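Local coordinates for ABC transporter, periplasmic substrate-binding protein (Vibrio cholerae O1 biovar eltor, PDB 1TWY), which probably captures phosphate in the periplasm and hands it to an ABC-type importer, at residues A59-G64 and I69-K74; I30-S35 and K253-F258. All blocks are in the same frame, centred on the assembly; numbering follows the deposited sequence.

Contact 1 of 2, residues A59-G64 and I69-K74; sequences AVQGVG and ISLLKK
V63 and L71 meet methyl to methyl, reaching toward each other tip to tip, with V63 CG2 lying 3.9 Å from L71 CD1. On the valine, chi1 of -71° sets CG1 beside the backbone N and tucks CG2 between N and the carbonyl carbon, the branch that faces the helix. On the leucine, chi1 of -67° and a nearly extended chi2 (166°) carry CD1 out from the helix toward the strand end. These methyls bridge a backbone separation of 9.7 Å between V63 CA and L71 CA.

A mixed polar-apolar touch comes from Q61. Its chain, extended beyond CG, crosses the leucine at about a right angle, and NE2 stops 3.9 Å from the same L71 CD1. One methyl therefore touches both partners. The carboxamide nitrogen makes no bond across the contact; it donates weakly to S33 OG of the adjoining strand, on which L71 also rests. Only 99 Å² is buried between the segments, which fits a light contact at the protein surface.

Backbone bonds hold each side separately. K73 N reaches I69 O at 3.0 Å and K74 N reaches S70 O at 2.9 Å in the last helical turn, while Q61 and V63 pair with strand 29-34. G64, with positive phi, occupies the N-cap position of helix 65-73.

V60 points to the opposite face of the sheet, against helix 36-52. Helix 65-73 leaves strand 57-62, passes over strand 29-34 and leads to strand 79-82, parallel to both. The arrangement is a beta-alpha-beta crossover of the periplasmic binding protein fold, and the turn at G64 opens into S65, whose OG hydrogen-bonds the bound phosphate.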
# COMPACT_ATOMS: atom_id res chain seq x y z
N ALA A 59 7.23 -4.03 20.55
CA ALA A 59 5.82 -4.32 20.38
C ALA A 59 5.30 -3.69 19.08
O ALA A 59 5.21 -2.45 19.01
CB ALA A 59 5.06 -3.78 21.55
N VAL A 60 4.89 -4.51 18.11
CA VAL A 60 4.45 -4.02 16.84
C VAL A 60 2.94 -4.07 16.93
O VAL A 60 2.38 -5.14 17.03
CB VAL A 60 4.99 -4.87 15.65
CG1 VAL A 60 4.50 -4.31 14.28
CG2 VAL A 60 6.48 -4.90 15.68
N GLN A 61 2.29 -2.94 16.76
CA GLN A 61 0.88 -2.85 16.98
C GLN A 61 0.20 -2.44 15.71
O GLN A 61 0.20 -1.29 15.34
CB GLN A 61 0.55 -1.78 18.04
CG GLN A 61 1.12 -2.06 19.38
CD GLN A 61 0.71 -1.05 20.50
OE1 GLN A 61 0.69 -1.46 21.69
NE2 GLN A 61 0.30 0.14 20.15
N GLY A 62 -0.49 -3.39 15.09
CA GLY A 62 -1.12 -3.10 13.83
C GLY A 62 -2.53 -2.65 14.08
O GLY A 62 -3.48 -3.48 14.33
N VAL A 63 -2.73 -1.32 14.07
CA VAL A 63 -4.03 -0.66 14.34
C VAL A 63 -4.47 0.30 13.27
O VAL A 63 -5.47 1.05 13.49
CB VAL A 63 -3.99 0.10 15.66
CG1 VAL A 63 -3.95 -0.91 16.79
CG2 VAL A 63 -2.77 1.04 15.75
N GLY A 64 -3.74 0.37 12.16
CA GLY A 64 -4.03 1.27 11.09
C GLY A 64 -3.28 2.60 11.22
O GLY A 64 -2.94 2.95 12.35
N ILE A 69 -0.72 7.25 14.30
CA ILE A 69 -0.40 8.67 14.45
C ILE A 69 -0.94 9.14 15.80
O ILE A 69 -0.22 9.80 16.54
CB ILE A 69 -0.97 9.46 13.33
CG1 ILE A 69 -0.26 9.11 11.98
CG2 ILE A 69 -0.90 10.92 13.63
CD1 ILE A 69 -0.99 9.50 10.75
N SER A 70 -2.19 8.83 16.10
CA SER A 70 -2.79 9.28 17.36
C SER A 70 -2.07 8.76 18.58
O SER A 70 -1.82 9.51 19.54
CB SER A 70 -4.24 8.82 17.42
OG SER A 70 -4.84 9.26 18.66
N LEU A 71 -1.73 7.47 18.58
CA LEU A 71 -1.01 6.87 19.67
C LEU A 71 0.35 7.49 19.91
O LEU A 71 0.81 7.60 21.03
CB LEU A 71 -0.94 5.34 19.49
CG LEU A 71 -2.26 4.56 19.60
CD1 LEU A 71 -2.06 3.08 19.05
CD2 LEU A 71 -2.66 4.48 20.98
N LEU A 72 1.06 7.80 18.85
CA LEU A 72 2.35 8.50 18.96
C LEU A 72 2.17 9.92 19.51
O LEU A 72 2.96 10.31 20.39
CB LEU A 72 3.05 8.57 17.61
CG LEU A 72 4.39 9.27 17.59
CD1 LEU A 72 5.43 8.60 18.36
CD2 LEU A 72 4.84 9.47 16.11
N LYS A 73 1.12 10.62 19.04
CA LYS A 73 0.88 12.03 19.48
C LYS A 73 0.42 12.06 20.93
O LYS A 73 0.77 13.02 21.67
CB LYS A 73 -0.04 12.78 18.60
CG LYS A 73 0.54 13.20 17.27
CD LYS A 73 -0.45 14.00 16.48
CE LYS A 73 0.11 14.32 15.10
NZ LYS A 73 -0.78 15.31 14.41
N LYS A 74 -0.17 10.98 21.42
CA LYS A 74 -0.59 10.89 22.84
C LYS A 74 0.55 10.37 23.68
O LYS A 74 0.45 10.15 24.90
CB LYS A 74 -1.80 9.93 22.98
CG LYS A 74 -3.05 10.46 22.30
CD LYS A 74 -4.26 9.45 22.26
CE LYS A 74 -5.50 10.16 21.85
NZ LYS A 74 -6.57 9.17 21.73

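Contact 2 of 2, residues I30-S35 and K253-F258; sequences ITISGS and KEFIAF. With PO4 (phosphate ion), chain I.
With chi1 at -170°, F255 swings CG away from its own backbone N and sends the ring from the helix toward the strand. I30 answers with chi1 of -73°, which lays CG1 beside N, and a nearly straight chi2 that pushes CD1 outward. The two side chains cross obliquely: I30 CD1 comes to 3.8 Å from F255 CB, at the root of the ring. I32, two residues on and on the same side of the strand, approaches the outer part of the ring. Its CD1 lies near the ring plane, at an edge, 4.3 Å from F255 CE2.

The closest CA atoms across the contact, I30 CA and F255 CA, are 8.4 Å apart, and no hydrogen bond crosses the interface. M42, V58 and I79 also pack on F255, and Y49 of helix 36-52 meets its ring edge-to-face, so the phenylalanine is held in an apolar layer where helices 250-260 and 36-52 lie on the sheet.

At the far end of the strand the character changes. S35 OG donates to phosphate O1 over 2.6 Å and caps the start of helix 36-52 by accepting from V38 N. That amide would tend to polarise the hydroxyl and strengthen its donation. T36, S37, S65 and S83 also hydrogen-bond the anion, consistent with the substrate site of a phosphate receptor.

The isoleucine-phenylalanine contact thus rests on dispersion and burial alone, while just past the strand S35 makes a short, directional hydrogen bond to an anion.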
# COMPACT_ATOMS: atom_id res chain seq x y z
N ILE A 30 9.81 -0.88 23.42
CA ILE A 30 9.61 0.13 22.40
C ILE A 30 8.28 -0.28 21.81
O ILE A 30 8.07 -1.42 21.54
CB ILE A 30 10.71 0.08 21.29
CG1 ILE A 30 12.04 0.61 21.81
CG2 ILE A 30 10.38 0.95 20.14
CD1 ILE A 30 13.24 0.25 20.93
N THR A 31 7.42 0.66 21.55
CA THR A 31 6.08 0.34 20.99
C THR A 31 6.06 1.05 19.66
O THR A 31 6.24 2.27 19.60
CB THR A 31 5.03 0.91 21.87
OG1 THR A 31 5.16 0.38 23.19
CG2 THR A 31 3.59 0.55 21.37
N ILE A 32 5.86 0.31 18.56
CA ILE A 32 5.71 0.94 17.28
C ILE A 32 4.29 0.59 16.80
O ILE A 32 3.96 -0.58 16.68
CB ILE A 32 6.87 0.47 16.29
CG1 ILE A 32 6.67 1.06 14.91
CG2 ILE A 32 6.98 -1.03 16.18
CD1 ILE A 32 7.97 1.05 14.01
N SER A 33 3.52 1.60 16.46
CA SER A 33 2.08 1.46 16.21
C SER A 33 1.71 2.03 14.92
O SER A 33 2.18 3.09 14.53
CB SER A 33 1.35 2.19 17.34
OG SER A 33 1.89 1.68 18.57
N GLY A 34 0.71 1.40 14.28
CA GLY A 34 0.04 1.99 13.15
C GLY A 34 -0.32 0.98 12.07
O GLY A 34 -0.84 -0.09 12.35
N SER A 35 0.01 1.36 10.89
CA SER A 35 -0.25 0.62 9.69
C SER A 35 -0.07 -0.86 9.74
O SER A 35 0.98 -1.37 10.09
CB SER A 35 0.54 1.21 8.52
OG SER A 35 0.51 0.38 7.37
N LYS A 253 16.06 5.66 19.53
CA LYS A 253 17.05 6.07 18.53
C LYS A 253 17.83 4.88 17.95
O LYS A 253 18.07 4.78 16.77
CB LYS A 253 17.99 7.13 19.14
CG LYS A 253 17.21 8.41 19.45
CD LYS A 253 18.06 9.72 19.58
CE LYS A 253 19.26 9.59 20.50
NZ LYS A 253 19.48 10.88 21.27
N GLU A 254 18.18 3.92 18.79
CA GLU A 254 18.83 2.72 18.35
C GLU A 254 17.96 1.85 17.38
O GLU A 254 18.47 1.31 16.40
CB GLU A 254 19.28 1.93 19.57
CG GLU A 254 20.19 0.78 19.27
CD GLU A 254 20.87 0.19 20.54
OE1 GLU A 254 20.77 0.78 21.66
OE2 GLU A 254 21.50 -0.87 20.40
N PHE A 255 16.68 1.73 17.67
CA PHE A 255 15.82 0.99 16.74
C PHE A 255 15.67 1.76 15.39
O PHE A 255 15.72 1.14 14.27
CB PHE A 255 14.44 0.70 17.35
CG PHE A 255 13.65 -0.23 16.54
CD1 PHE A 255 14.09 -1.53 16.30
CD2 PHE A 255 12.45 0.17 15.95
CE1 PHE A 255 13.40 -2.38 15.55
CE2 PHE A 255 11.73 -0.70 15.15
CZ PHE A 255 12.16 -1.95 14.96
N ILE A 256 15.49 3.05 15.46
CA ILE A 256 15.43 3.89 14.25
C ILE A 256 16.69 3.76 13.39
O ILE A 256 16.62 3.47 12.15
CB ILE A 256 15.16 5.36 14.61
CG1 ILE A 256 13.80 5.53 15.30
CG2 ILE A 256 15.21 6.27 13.37
CD1 ILE A 256 12.61 5.51 14.33
N ALA A 257 17.86 3.86 14.02
CA ALA A 257 19.08 3.51 13.29
C ALA A 257 19.14 2.16 12.56
O ALA A 257 19.57 2.07 11.40
CB ALA A 257 20.37 3.58 14.26
N PHE A 258 18.75 1.14 13.26
CA PHE A 258 18.64 -0.17 12.66
C PHE A 258 17.71 -0.18 11.40
O PHE A 258 17.96 -0.85 10.43
CB PHE A 258 18.09 -1.15 13.68
CG PHE A 258 17.62 -2.44 13.10
CD1 PHE A 258 18.49 -3.36 12.65
CD2 PHE A 258 16.21 -2.71 12.98
CE1 PHE A 258 18.05 -4.53 12.12
CE2 PHE A 258 15.77 -3.89 12.46
CZ PHE A 258 16.67 -4.81 12.05
P PO4 I . -3.16 0.58 7.03
O1 PO4 I . -1.86 0.20 6.30
O2 PO4 I . -4.38 0.41 5.96
O3 PO4 I . -3.45 -0.35 8.26
O4 PO4 I . -3.27 2.02 7.46

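How the contacts relate
Contacts 1 and 2 have centres 11 Å apart and share one sheet, since strands 57-62 and 29-34 are parallel neighbours. Two probable backbone hydrogen bonds join them, A59 O to I32 N at 2.9 Å and V63 N to G34 O at 2.8 Å. Along the chain, contact 1 is nested inside the long loop closed by contact 2. The two strands run out together at the phosphate: contact 2 reaches it through S35, and G64 CA of contact 1 comes within 3.3 Å of phosphate O3. The magnesium site at G164 and T166 belongs to a different part of the chain and has no share in either contact.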